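Local coordinates for transcriptional regulator, TetR family (Legionella pneumophila subsp. pneumophila str. Philadelphia 1, PDB 3ON4), which probably binds DNA as a TetR-family transcriptional regulator, working as a dimer of all-helical subunits, at residues Leu57-Ile62 / Gln124-Lys129; Val18-Ile23 / Ser63-Lys68; Val141-Gly146 / Glu150-Leu155; Ala156-Ser161 / Arg183-Gln188; Lys34-Ala39 / Ala45-His50. One frame throughout, in Å; residues are numbered along the deposited sequence. Where two conformers were deposited one is given.

Interaction 1. Residues Leu57-Ile62 / Gln124-Lys129; sequences LGVAVI and QNQAKK
One side of the Gln126 amide plane is turned to Val59 and its neighbour Ser63. Val59 CG1 stands above this side, offset toward CG and NE2, and Ser63 CB lies above the same side near OE1. Ile62 meets the stem and backbone of Gln126 instead. Gln126 CG lies 4.1 Å from Val59 CG1, and the two side chains run at about a right angle. A bend at chi2 (-70°) swings the amide off the line of this stem. Ile62 works from the next turn of its helix. Its CG2 branch sits 3.8 Å from Gln126 O and 4.0 Å from Gln126 CB. The same methyl reaches Ala127 N at 4.2 Å. With CG1 beside the backbone N of Ile62 (chi1 -57°), CG2 meets this backbone, while CD1 at the end of the other branch touches Gln126 CB. The contact is van der Waals packing of two branched aliphatic side chains against the stem, amide and carbonyl of Gln126. The two helix segments run nearly parallel, 10° apart, with their axes 9.3 Å from each other. Phe112 of helix 108-115 touches both Ile62 and Ala127. On the other side of helix 54-77, Leu57 and Val61 pack on helix 11-26.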
# COMPACT_ATOMS: atom_id res chain seq x y z
N LEU A 57 -4.58 17.57 12.76
CA LEU A 57 -4.20 17.87 11.39
C LEU A 57 -4.47 16.64 10.52
O LEU A 57 -5.05 16.78 9.43
CB LEU A 57 -2.73 18.29 11.29
CG LEU A 57 -2.17 18.52 9.89
CD1 LEU A 57 -2.98 19.59 9.15
CD2 LEU A 57 -0.68 18.92 9.97
N GLY A 58 -4.09 15.46 10.99
CA GLY A 58 -4.36 14.24 10.25
C GLY A 58 -5.84 14.09 9.87
O GLY A 58 -6.18 13.82 8.72
N VAL A 59 -6.73 14.26 10.84
CA VAL A 59 -8.18 14.16 10.63
C VAL A 59 -8.64 15.17 9.58
O VAL A 59 -9.40 14.84 8.65
CB VAL A 59 -8.94 14.37 11.95
CG1 VAL A 59 -10.44 14.65 11.73
CG2 VAL A 59 -8.74 13.17 12.88
N ALA A 60 -8.18 16.40 9.74
CA ALA A 60 -8.58 17.49 8.86
C ALA A 60 -8.06 17.29 7.41
O ALA A 60 -8.78 17.55 6.44
CB ALA A 60 -8.12 18.86 9.45
N VAL A 61 -6.82 16.80 7.25
CA VAL A 61 -6.25 16.54 5.93
C VAL A 61 -7.07 15.45 5.21
O VAL A 61 -7.44 15.62 4.04
CB VAL A 61 -4.77 16.08 6.02
CG1 VAL A 61 -4.28 15.55 4.66
CG2 VAL A 61 -3.90 17.25 6.50
N ILE A 62 -7.39 14.36 5.89
CA ILE A 62 -8.11 13.27 5.21
C ILE A 62 -9.52 13.74 4.88
O ILE A 62 -10.01 13.47 3.80
CB ILE A 62 -8.18 11.97 6.00
CG1 ILE A 62 -6.81 11.46 6.36
CG2 ILE A 62 -8.91 10.89 5.15
CD1 ILE A 62 -6.80 10.44 7.54
N GLN A 124 -8.03 6.72 11.71
CA GLN A 124 -8.48 5.42 11.18
C GLN A 124 -9.88 5.51 10.59
O GLN A 124 -10.12 5.08 9.46
CB GLN A 124 -8.47 4.36 12.29
CG GLN A 124 -7.10 3.92 12.74
CD GLN A 124 -7.16 2.82 13.77
OE1 GLN A 124 -8.18 2.63 14.43
NE2 GLN A 124 -6.07 2.11 13.94
N ASN A 125 -10.81 6.08 11.36
CA ASN A 125 -12.20 6.21 10.93
C ASN A 125 -12.36 7.12 9.69
O ASN A 125 -13.14 6.82 8.78
CB ASN A 125 -13.10 6.63 12.11
CG ASN A 125 -13.27 5.51 13.14
OD1 ASN A 125 -12.74 4.41 12.97
ND2 ASN A 125 -14.00 5.78 14.21
N GLN A 126 -11.56 8.18 9.59
CA GLN A 126 -11.61 9.02 8.38
C GLN A 126 -11.05 8.29 7.17
O GLN A 126 -11.58 8.40 6.05
CB GLN A 126 -10.85 10.33 8.58
CG GLN A 126 -11.43 11.23 9.61
CD GLN A 126 -12.76 11.85 9.22
OE1 GLN A 126 -13.07 12.03 8.03
NE2 GLN A 126 -13.56 12.17 10.22
N ALA A 127 -9.97 7.55 7.38
CA ALA A 127 -9.41 6.73 6.29
C ALA A 127 -10.40 5.69 5.77
O ALA A 127 -10.53 5.50 4.55
CB ALA A 127 -8.09 6.04 6.75
N LYS A 128 -11.12 5.03 6.68
CA LYS A 128 -12.14 4.06 6.26
C LYS A 128 -13.25 4.75 5.45
O LYS A 128 -13.75 4.18 4.46
CB LYS A 128 -12.72 3.30 7.46
CG LYS A 128 -11.73 2.30 8.01
CD LYS A 128 -12.33 1.34 9.03
CE LYS A 128 -12.41 1.95 10.40
NZ LYS A 128 -13.22 1.09 11.34
N LYS A 129 -13.62 5.96 5.86
CA LYS A 129 -14.63 6.75 5.16
C LYS A 129 -14.23 7.05 3.73
O LYS A 129 -15.06 6.99 2.82
CB LYS A 129 -14.90 8.06 5.89
CG LYS A 129 -15.83 7.97 7.05
CD LYS A 129 -16.25 9.36 7.49
CE LYS A 129 -17.32 9.96 6.56
NZ LYS A 129 -17.78 11.32 6.98

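Interaction 2. Residues Val18-Ile23 / Ser63-Lys68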
# COMPACT_ATOMS: atom_id res chain seq x y z
N VAL A 18 0.20 21.60 2.26
CA VAL A 18 1.57 21.05 2.39
C VAL A 18 1.54 19.75 3.19
O VAL A 18 2.25 18.81 2.86
CB VAL A 18 2.58 22.02 3.04
CG1 VAL A 18 4.03 21.53 2.77
CG2 VAL A 18 2.39 23.40 2.52
N ALA A 19 0.68 19.66 4.22
CA ALA A 19 0.58 18.43 5.02
C ALA A 19 0.14 17.27 4.13
O ALA A 19 0.71 16.15 4.18
CB ALA A 19 -0.39 18.62 6.22
N GLU A 20 -0.86 17.55 3.31
CA GLU A 20 -1.35 16.58 2.35
C GLU A 20 -0.21 16.06 1.45
O GLU A 20 -0.07 14.86 1.25
CB GLU A 20 -2.45 17.21 1.50
CG GLU A 20 -3.12 16.26 0.51
CD GLU A 20 -4.09 16.97 -0.44
OE1 GLU A 20 -3.69 17.93 -1.15
OE2 GLU A 20 -5.26 16.56 -0.50
N ALA A 21 0.58 16.98 0.93
CA ALA A 21 1.71 16.67 0.09
C ALA A 21 2.75 15.84 0.82
O ALA A 21 3.20 14.81 0.29
CB ALA A 21 2.35 17.95 -0.45
N LEU A 22 3.11 16.26 2.03
CA LEU A 22 4.10 15.52 2.82
C LEU A 22 3.64 14.10 3.14
O LEU A 22 4.44 13.15 3.06
CB LEU A 22 4.45 16.29 4.11
CG LEU A 22 5.23 17.58 3.83
CD1 LEU A 22 5.39 18.39 5.11
CD2 LEU A 22 6.59 17.29 3.18
N ILE A 23 2.36 13.94 3.49
CA ILE A 23 1.81 12.63 3.83
C ILE A 23 1.83 11.74 2.59
O ILE A 23 2.29 10.57 2.65
CB ILE A 23 0.40 12.72 4.45
CG1 ILE A 23 0.48 13.39 5.83
CG2 ILE A 23 -0.22 11.30 4.54
CD1 ILE A 23 -0.92 13.85 6.38
N SER A 63 -10.16 14.45 5.81
CA SER A 63 -11.51 14.95 5.58
C SER A 63 -11.59 15.88 4.35
O SER A 63 -12.47 15.73 3.49
CB SER A 63 -12.05 15.62 6.85
OG SER A 63 -13.37 16.08 6.67
N TRP A 64 -10.65 16.84 4.27
CA TRP A 64 -10.53 17.74 3.13
C TRP A 64 -10.30 16.99 1.81
O TRP A 64 -10.98 17.23 0.79
CB TRP A 64 -9.35 18.65 3.39
CG TRP A 64 -9.07 19.66 2.36
CD1 TRP A 64 -9.97 20.52 1.78
CD2 TRP A 64 -7.79 19.97 1.81
NE1 TRP A 64 -9.32 21.34 0.88
CE2 TRP A 64 -7.98 21.02 0.88
CE3 TRP A 64 -6.50 19.45 1.99
CZ2 TRP A 64 -6.92 21.57 0.15
CZ3 TRP A 64 -5.45 19.99 1.26
CH2 TRP A 64 -5.67 21.04 0.35
N HIS A 65 -9.35 16.05 1.84
CA HIS A 65 -9.01 15.28 0.66
C HIS A 65 -10.20 14.47 0.17
O HIS A 65 -10.44 14.40 -1.03
CB HIS A 65 -7.85 14.32 0.96
CG HIS A 65 -7.31 13.59 -0.23
ND1 HIS A 65 -6.37 14.14 -1.08
CD2 HIS A 65 -7.51 12.33 -0.67
CE1 HIS A 65 -6.04 13.26 -2.01
NE2 HIS A 65 -6.71 12.14 -1.78
N THR A 66 -10.92 13.84 1.10
CA THR A 66 -12.12 13.07 0.74
C THR A 66 -13.20 13.95 0.09
O THR A 66 -13.83 13.55 -0.90
CB THR A 66 -12.71 12.34 1.96
OG1 THR A 66 -11.70 11.50 2.55
CG2 THR A 66 -13.94 11.48 1.54
N ASP A 67 -13.39 15.15 0.63
CA ASP A 67 -14.32 16.10 0.05
C ASP A 67 -13.93 16.49 -1.38
O ASP A 67 -14.79 16.62 -2.24
CB ASP A 67 -14.41 17.36 0.90
CG ASP A 67 -15.23 17.17 2.17
OD1 ASP A 67 -15.94 16.15 2.31
OD2 ASP A 67 -15.17 18.08 3.03
N LYS A 68 -12.64 16.70 -1.61
CA LYS A 68 -12.13 17.02 -2.93
C LYS A 68 -12.35 15.88 -3.92
O LYS A 68 -12.83 16.12 -5.03
CB LYS A 68 -10.64 17.36 -2.90
CG LYS A 68 -10.34 18.71 -2.24
CD LYS A 68 -8.94 19.19 -2.56
CE LYS A 68 -7.86 18.41 -1.81
NZ LYS A 68 -6.50 18.95 -2.15
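Glu20 and His65 form a His-carboxylate hydrogen bond that ties the first helix of the DNA-binding domain to the long helix leading into the C-terminal domain. Lys68 adds a salt bridge to the same carboxylate. His65 ND1 donates to Glu20 OE2 over 2.7 Å, and the bond is fairly straight at 167°. The oxygen lies near the plane of the imidazole, at its edge. Seen from Glu20, however, the ring nitrogen stands 38° out of the carboxylate plane, and the two planes are almost perpendicular. Lys68 NZ takes the other approach. It straddles the carboxylate, 3.2 Å from Glu20 OE1 and 3.2 Å from Glu20 OE2, using the syn lone pair of each. OE2 accepts from two donors and OE1 from one; together they restrict the rotation of the carboxylate. Glu20 reaches this far because CG is anti to the backbone N (chi1 -176°) and the chain stays extended. Trp64 lines the site as well. Its CZ3 lies 3.6 Å from Glu20 OE1, and Lys68 CE sits 3.7 Å above the centre of its ring plane. Lys68 thus lays its CE on the indole and its NZ on the carboxylate. Its charge would probably favour an ionised Glu20. The two helix segments cross at a right angle with axes 11.4 Å apart, and Glu20, Trp64, His65 and Lys68 span the gap. Nearby, Val61 of helix 54-77 packs on Glu20, and Leu108 of helix 108-115 touches His65. Helix 33-40 lies against Ala19 and Leu22.

Interaction 3. Residues Val141-Gly146 / Glu150-Leu155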
# COMPACT_ATOMS: atom_id res chain seq x y z
N VAL A 141 -21.47 3.05 -10.25
CA VAL A 141 -21.19 3.21 -11.68
C VAL A 141 -21.35 1.85 -12.37
O VAL A 141 -21.98 1.73 -13.43
CB VAL A 141 -19.74 3.77 -11.91
CG1 VAL A 141 -19.37 3.69 -13.37
CG2 VAL A 141 -19.64 5.23 -11.44
N LEU A 142 -20.80 0.81 -11.75
CA LEU A 142 -20.84 -0.54 -12.30
C LEU A 142 -22.25 -1.12 -12.36
O LEU A 142 -22.57 -1.86 -13.28
CB LEU A 142 -19.91 -1.47 -11.51
CG LEU A 142 -18.40 -1.22 -11.64
CD1 LEU A 142 -17.66 -2.05 -10.58
CD2 LEU A 142 -17.87 -1.56 -13.02
N GLU A 143 -23.08 -0.76 -11.39
CA GLU A 143 -24.50 -1.15 -11.42
C GLU A 143 -25.24 -0.51 -12.59
O GLU A 143 -26.11 -1.15 -13.20
CB GLU A 143 -25.20 -0.82 -10.11
CG GLU A 143 -24.80 -1.75 -8.98
CD GLU A 143 -25.36 -1.34 -7.63
OE1 GLU A 143 -25.65 -0.14 -7.42
OE2 GLU A 143 -25.52 -2.23 -6.77
N THR A 144 -24.88 0.73 -12.94
CA THR A 144 -25.43 1.37 -14.16
C THR A 144 -24.97 0.66 -15.43
O THR A 144 -25.59 0.79 -16.48
CB THR A 144 -25.09 2.87 -14.28
OG1 THR A 144 -23.68 3.04 -14.54
CG2 THR A 144 -25.51 3.64 -13.02
N ASN A 145 -23.88 -0.08 -15.35
CA ASN A 145 -23.44 -0.88 -16.48
C ASN A 145 -24.13 -2.25 -16.56
O ASN A 145 -23.83 -3.05 -17.45
CB ASN A 145 -21.92 -1.06 -16.44
CG ASN A 145 -21.32 -1.28 -17.81
OD1 ASN A 145 -21.84 -0.80 -18.82
ND2 ASN A 145 -20.24 -2.04 -17.85
N GLY A 146 -25.05 -2.52 -15.64
CA GLY A 146 -25.85 -3.74 -15.69
C GLY A 146 -25.31 -4.87 -14.83
O GLY A 146 -25.93 -5.93 -14.75
N GLU A 150 -23.71 -7.94 -6.32
CA GLU A 150 -22.58 -8.72 -5.83
C GLU A 150 -21.35 -8.54 -6.72
O GLU A 150 -20.25 -8.33 -6.22
CB GLU A 150 -22.95 -10.19 -5.75
CG GLU A 150 -21.81 -11.14 -5.34
CD GLU A 150 -21.84 -11.49 -3.86
OE1 GLU A 150 -21.39 -10.65 -3.04
OE2 GLU A 150 -22.31 -12.61 -3.53
N SER A 151 -21.54 -8.64 -8.03
CA SER A 151 -20.44 -8.52 -8.98
C SER A 151 -19.88 -7.10 -9.00
O SER A 151 -18.69 -6.92 -9.19
CB SER A 151 -20.90 -8.89 -10.39
OG SER A 151 -21.48 -10.19 -10.42
N SER A 152 -20.76 -6.11 -8.82
CA SER A 152 -20.35 -4.71 -8.77
C SER A 152 -19.45 -4.43 -7.56
O SER A 152 -18.44 -3.76 -7.68
CB SER A 152 -21.57 -3.79 -8.71
OG SER A 152 -22.25 -3.75 -9.96
N LEU A 153 -19.82 -4.96 -6.41
CA LEU A 153 -19.03 -4.78 -5.20
C LEU A 153 -17.68 -5.49 -5.32
O LEU A 153 -16.67 -4.93 -4.91
CB LEU A 153 -19.81 -5.31 -3.99
CG LEU A 153 -19.49 -4.76 -2.60
CD1 LEU A 153 -19.45 -3.21 -2.56
CD2 LEU A 153 -20.54 -5.32 -1.61
N SER A 154 -17.68 -6.72 -5.85
CA SER A 154 -16.46 -7.49 -6.03
C SER A 154 -15.50 -6.78 -7.00
O SER A 154 -14.28 -6.67 -6.73
CB SER A 154 -16.76 -8.91 -6.54
OG SER A 154 -15.55 -9.61 -6.83
N LEU A 155 -16.04 -6.30 -8.11
CA LEU A 155 -15.21 -5.61 -9.10
C LEU A 155 -14.74 -4.25 -8.58
O LEU A 155 -13.60 -3.84 -8.83
CB LEU A 155 -15.97 -5.44 -10.43
CG LEU A 155 -15.21 -4.90 -11.65
CD1 LEU A 155 -13.88 -5.59 -11.86
CD2 LEU A 155 -16.09 -5.03 -12.95
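Leu142 meets Ser152 and Leu155 where helix 121-144 ends and the next helix turns back beside it. Its CB lies 3.6 Å from Ser152 OG. Further out, Leu142 CD1 rests 3.5 Å from Ser152 O and 3.8 Å from Leu155 CB. The other methyl, Leu142 CD2, touches Leu155 CD2 at 3.9 Å, and the two leucines cross at about a right angle. Leu155 turns its CG anti to the backbone N (chi1 -173°), which brings CD2 back toward Leu142. Glu143 follows. Its aliphatic CG sits 3.4 Å from Ser152 OG, and its carboxylate takes no part in that touch. After Thr144 and Asn145 the helix stops at Gly146 in a Schellman motif. Gly146 has a positive phi of 95°, and its N bonds to Glu143 O over 3.0 Å. At these backbone angles a side chain would jam against the preceding carbonyl, so glycine suits the site. Past the turn, Tyr147 touches both Ser152 and Leu155, while Phe185 of helix 177-189 packs on Leu155. Ser152 OG is a polar atom within this buried contact. It is hydrogen-bonded to Asp148 O, just before its own helix. It lies close to Glu143 N too, but the angle is too poor for a bond. The serine is thus satisfied locally, and apolar packing is what joins the helices.

Interaction 4. Residues Ala156-Ser161 / Arg183-Gln188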
# COMPACT_ATOMS: atom_id res chain seq x y z
N ALA A 156 -15.62 -3.54 -7.88
CA ALA A 156 -15.23 -2.27 -7.28
C ALA A 156 -14.02 -2.50 -6.36
O ALA A 156 -13.06 -1.75 -6.38
CB ALA A 156 -16.42 -1.65 -6.50
N LYS A 157 -14.06 -3.56 -5.55
CA LYS A 157 -12.95 -3.86 -4.64
C LYS A 157 -11.68 -4.31 -5.35
O LYS A 157 -10.59 -3.98 -4.90
CB LYS A 157 -13.40 -4.86 -3.56
CG LYS A 157 -14.45 -4.22 -2.61
CD LYS A 157 -14.97 -5.15 -1.58
CE LYS A 157 -15.95 -4.41 -0.66
NZ LYS A 157 -16.78 -5.29 0.19
N GLN A 158 -11.80 -5.03 -6.47
CA GLN A 158 -10.62 -5.40 -7.25
C GLN A 158 -9.96 -4.17 -7.84
O GLN A 158 -8.72 -4.01 -7.85
CB GLN A 158 -10.98 -6.38 -8.38
CG GLN A 158 -11.20 -7.81 -7.95
CD GLN A 158 -11.61 -8.66 -9.14
OE1 GLN A 158 -12.47 -8.25 -9.91
NE2 GLN A 158 -10.99 -9.83 -9.30
N ILE A 159 -10.80 -3.26 -8.34
CA ILE A 159 -10.31 -2.09 -9.00
C ILE A 159 -9.53 -1.23 -8.01
O ILE A 159 -8.41 -0.82 -8.31
CB ILE A 159 -11.42 -1.24 -9.64
CG1 ILE A 159 -11.98 -1.94 -10.88
CG2 ILE A 159 -10.87 0.14 -10.05
CD1 ILE A 159 -13.30 -1.30 -11.34
N ILE A 160 -10.09 -0.96 -6.83
CA ILE A 160 -9.39 -0.07 -5.88
C ILE A 160 -8.15 -0.77 -5.33
O ILE A 160 -7.15 -0.10 -5.07
CB ILE A 160 -10.33 0.52 -4.75
CG1 ILE A 160 -9.61 1.64 -3.94
CG2 ILE A 160 -10.84 -0.54 -3.84
CD1 ILE A 160 -8.87 2.73 -4.77
N SER A 161 -8.20 -2.09 -5.15
CA SER A 161 -7.02 -2.84 -4.72
C SER A 161 -5.90 -2.69 -5.76
O SER A 161 -4.74 -2.44 -5.41
CB SER A 161 -7.35 -4.31 -4.52
OG SER A 161 -8.36 -4.46 -3.53
N ARG A 183 -4.96 0.02 -15.92
CA ARG A 183 -5.77 0.37 -17.08
C ARG A 183 -6.14 -0.85 -17.92
O ARG A 183 -7.28 -0.96 -18.33
CB ARG A 183 -5.08 1.43 -17.92
CG ARG A 183 -5.87 1.92 -19.13
CD ARG A 183 -7.28 2.43 -18.81
NE ARG A 183 -7.91 2.86 -20.06
CZ ARG A 183 -7.96 4.10 -20.52
NH1 ARG A 183 -7.46 5.14 -19.85
NH2 ARG A 183 -8.54 4.33 -21.69
N HIS A 184 -5.18 -1.74 -18.17
CA HIS A 184 -5.45 -2.98 -18.90
C HIS A 184 -6.55 -3.80 -18.21
O HIS A 184 -7.43 -4.32 -18.87
CB HIS A 184 -4.20 -3.87 -19.01
CG HIS A 184 -3.15 -3.35 -19.94
ND1 HIS A 184 -3.45 -2.78 -21.17
CD2 HIS A 184 -1.80 -3.35 -19.85
CE1 HIS A 184 -2.33 -2.43 -21.78
NE2 HIS A 184 -1.31 -2.77 -21.00
N PHE A 185 -6.48 -3.94 -16.89
CA PHE A 185 -7.51 -4.69 -16.16
C PHE A 185 -8.89 -4.07 -16.38
O PHE A 185 -9.88 -4.78 -16.63
CB PHE A 185 -7.19 -4.74 -14.66
CG PHE A 185 -8.31 -5.34 -13.83
CD1 PHE A 185 -8.41 -6.70 -13.66
CD2 PHE A 185 -9.23 -4.52 -13.19
CE1 PHE A 185 -9.43 -7.26 -12.89
CE2 PHE A 185 -10.24 -5.07 -12.40
CZ PHE A 185 -10.34 -6.44 -12.26
N ILE A 186 -8.95 -2.75 -16.30
CA ILE A 186 -10.22 -2.02 -16.48
C ILE A 186 -10.77 -2.29 -17.89
O ILE A 186 -11.93 -2.71 -18.06
CB ILE A 186 -10.02 -0.49 -16.23
CG1 ILE A 186 -9.70 -0.21 -14.76
CG2 ILE A 186 -11.25 0.30 -16.65
CD1 ILE A 186 -9.15 1.23 -14.47
N ASP A 187 -9.91 -2.08 -18.89
CA ASP A 187 -10.28 -2.20 -20.29
C ASP A 187 -10.69 -3.61 -20.66
O ASP A 187 -11.56 -3.79 -21.50
CB ASP A 187 -9.11 -1.78 -21.19
CG ASP A 187 -8.78 -0.30 -21.09
OD1 ASP A 187 -9.58 0.46 -20.47
OD2 ASP A 187 -7.73 0.11 -21.66
N GLN A 188 -10.04 -4.61 -20.06
CA GLN A 188 -10.34 -6.00 -20.42
C GLN A 188 -11.52 -6.58 -19.63
O GLN A 188 -12.17 -7.51 -20.10
CB GLN A 188 -9.09 -6.89 -20.29
CG GLN A 188 -7.92 -6.49 -21.22
CD GLN A 188 -8.28 -6.51 -22.70
OE1 GLN A 188 -8.70 -7.54 -23.23
NE2 GLN A 188 -8.11 -5.38 -23.38
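Helices 149-173 and 177-189, which take part in the subunit interface, pack on each other where Phe185 meets Gln158 and Ile159. The phenyl ring comes in edge first. Its CZ lies 3.7 Å from Gln158 OE1 and 3.9 Å from Gln158 CB. The neighbouring edge carbon, Phe185 CE2, touches Ile159 CG1 at 3.9 Å. Gln158 OE1 and Ile159 CG1 lie at the ring edge, in its plane, while Gln158 CB lies off the plane. The amide of Gln158 stands perpendicular to the ring. Phe185 carries CG anti to its own N (chi1 172°), which sends the ring across to the other helix. In TetR-family proteins the last two long helices of each subunit commonly build a four-helix dimer bundle, and the contacts of this pair fit that plan. Gln158 NE2 bonds to Gly181 O of the second subunit, which steadies the amide while OE1 sits at the ring edge. Phe185 of the second subunit also packs on Gln158, and Asp175 of the second subunit forms a salt bridge with Lys157. Within helix 149-173, Ser161 OG donates to Lys157 O over 2.7 Å. Ile159 and Ile186 both rest on Ile88 of helix 84-98.

Interaction 5. Residues Lys34-Ala39 / Ala45-His50; sequences KDIATA and ASIHYH
Ile47 reaches from its helix into the side of helix 33-40, where Ile36 and Ala37 receive its tip. Its CB points toward that helix. From there CG1 runs beside the backbone N of Ile47 (chi1 -54°), and the chain then continues straight (chi2 172°). This carries CD1 forward as the atom that makes the close contacts. CD1 lies 3.5 Å from Ala37 N, 3.6 Å from Ile36 CB and 3.7 Å from Ile36 CG2. It also comes within 3.9 Å of Ala37 CB. One methyl is thus set among the backbone and two side chains of a single helical turn. Both helices belong to the predicted helix-turn-helix, and by family precedent helix 44-50 would be the recognition helix that enters the DNA groove. Ile47 is on its inner side, buried, whereas His48 and Tyr49 on the same helix are exposed. Ile47 lies where the two segments come nearest, 7.4 Å between Ala37 CA and Ile47 CA. Ile36 has CG2 anti to the backbone N, on the side of Ile47. Its CG1 branch leads elsewhere: the side chain also packs on Ile15, Ala19 and Leu22 of helix 11-26. Ile42, in the turn between the two helices, touches Ile47 as well.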
# COMPACT_ATOMS: atom_id res chain seq x y z
N LYS A 34 7.20 20.92 12.38
CA LYS A 34 8.40 21.69 12.02
C LYS A 34 8.70 21.62 10.52
O LYS A 34 9.11 22.61 9.93
CB LYS A 34 9.60 21.17 12.81
CG LYS A 34 10.89 21.88 12.50
CD LYS A 34 10.84 23.35 12.88
CE LYS A 34 12.23 23.96 12.93
NZ LYS A 34 12.12 25.37 13.33
N ASP A 35 8.52 20.45 9.91
CA ASP A 35 8.67 20.34 8.46
C ASP A 35 7.76 21.31 7.71
O ASP A 35 8.16 21.90 6.68
CB ASP A 35 8.37 18.92 7.97
CG ASP A 35 9.40 17.91 8.42
OD1 ASP A 35 10.59 18.27 8.50
OD2 ASP A 35 9.00 16.75 8.67
N ILE A 36 6.52 21.45 8.19
CA ILE A 36 5.53 22.32 7.54
C ILE A 36 5.95 23.78 7.71
O ILE A 36 5.93 24.55 6.75
CB ILE A 36 4.11 22.15 8.11
CG1 ILE A 36 3.60 20.73 7.83
CG2 ILE A 36 3.15 23.18 7.52
CD1 ILE A 36 2.22 20.49 8.40
N ALA A 37 6.30 24.14 8.93
CA ALA A 37 6.73 25.50 9.26
C ALA A 37 7.89 25.95 8.37
O ALA A 37 7.92 27.08 7.86
CB ALA A 37 7.13 25.59 10.71
N THR A 38 8.86 25.06 8.21
CA THR A 38 10.04 25.34 7.39
C THR A 38 9.62 25.48 5.93
O THR A 38 10.09 26.37 5.24
CB THR A 38 11.08 24.21 7.54
OG1 THR A 38 11.60 24.23 8.88
CG2 THR A 38 12.26 24.38 6.56
N ALA A 39 8.71 24.63 5.48
CA ALA A 39 8.35 24.58 4.04
C ALA A 39 7.68 25.86 3.57
O ALA A 39 7.98 26.34 2.47
CB ALA A 39 7.45 23.36 3.75
N ALA A 45 4.38 27.42 16.00
CA ALA A 45 3.29 27.77 16.92
C ALA A 45 1.98 28.13 16.19
O ALA A 45 0.90 27.94 16.76
CB ALA A 45 3.73 28.92 17.85
N SER A 46 2.07 28.65 14.96
CA SER A 46 0.89 28.96 14.14
C SER A 46 0.22 27.66 13.63
O SER A 46 -0.97 27.66 13.32
CB SER A 46 1.25 29.87 12.94
OG SER A 46 1.69 31.15 13.41
N ILE A 47 0.97 26.58 13.54
CA ILE A 47 0.39 25.28 13.15
C ILE A 47 -0.41 24.71 14.33
O ILE A 47 -1.58 24.35 14.15
CB ILE A 47 1.45 24.30 12.65
CG1 ILE A 47 2.27 24.95 11.50
CG2 ILE A 47 0.79 22.97 12.19
CD1 ILE A 47 3.47 24.16 11.05
N HIS A 48 0.21 24.70 15.52
CA HIS A 48 -0.44 24.22 16.75
C HIS A 48 -1.71 25.01 17.04
O HIS A 48 -2.66 24.50 17.64
CB HIS A 48 0.51 24.32 17.95
CG HIS A 48 1.64 23.33 17.91
ND1 HIS A 48 1.46 21.99 18.19
CD2 HIS A 48 2.95 23.49 17.66
CE1 HIS A 48 2.63 21.37 18.10
NE2 HIS A 48 3.55 22.26 17.78
N TYR A 49 -1.71 26.26 16.61
CA TYR A 49 -2.85 27.15 16.77
C TYR A 49 -4.12 26.58 16.12
O TYR A 49 -5.15 26.45 16.76
CB TYR A 49 -2.51 28.50 16.14
CG TYR A 49 -3.52 29.56 16.40
CD1 TYR A 49 -4.63 29.68 15.58
CD2 TYR A 49 -3.38 30.42 17.47
CE1 TYR A 49 -5.58 30.64 15.82
CE2 TYR A 49 -4.33 31.40 17.73
CZ TYR A 49 -5.42 31.49 16.90
OH TYR A 49 -6.35 32.45 17.13
N HIS A 50 -4.01 26.23 14.84
CA HIS A 50 -5.12 25.65 14.09
C HIS A 50 -5.30 24.16 14.38
O HIS A 50 -6.40 23.66 14.32
CB HIS A 50 -4.90 25.85 12.58
CG HIS A 50 -4.94 27.28 12.15
ND1 HIS A 50 -6.11 27.98 11.98
CD2 HIS A 50 -3.94 28.15 11.85
CE1 HIS A 50 -5.84 29.21 11.59
NE2 HIS A 50 -4.52 29.34 11.51

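Along the chain, interaction 5 is nested inside the loop closed by interaction 2, and interactions 1 and 2 cross. These three touch one another and form one region. Leu57 CD2 meets Ile36 CD1 at 3.6 Å, and Ala19 packs on both Leu57 and Ile36. Interactions 1 and 2 share helix 54-77, with centres 9 Å apart. Interactions 3 and 4 come later, share helix 149-173 and lie 12 Å apart at their centres. Interactions 3 and 5 are about 44 Å apart at their centres, on opposite sides of the chain's centre. Helices 54-77 and 121-144 meet in interaction 1, linking the probable DNA-binding end to the C-terminal helices, which include the dimer contacts.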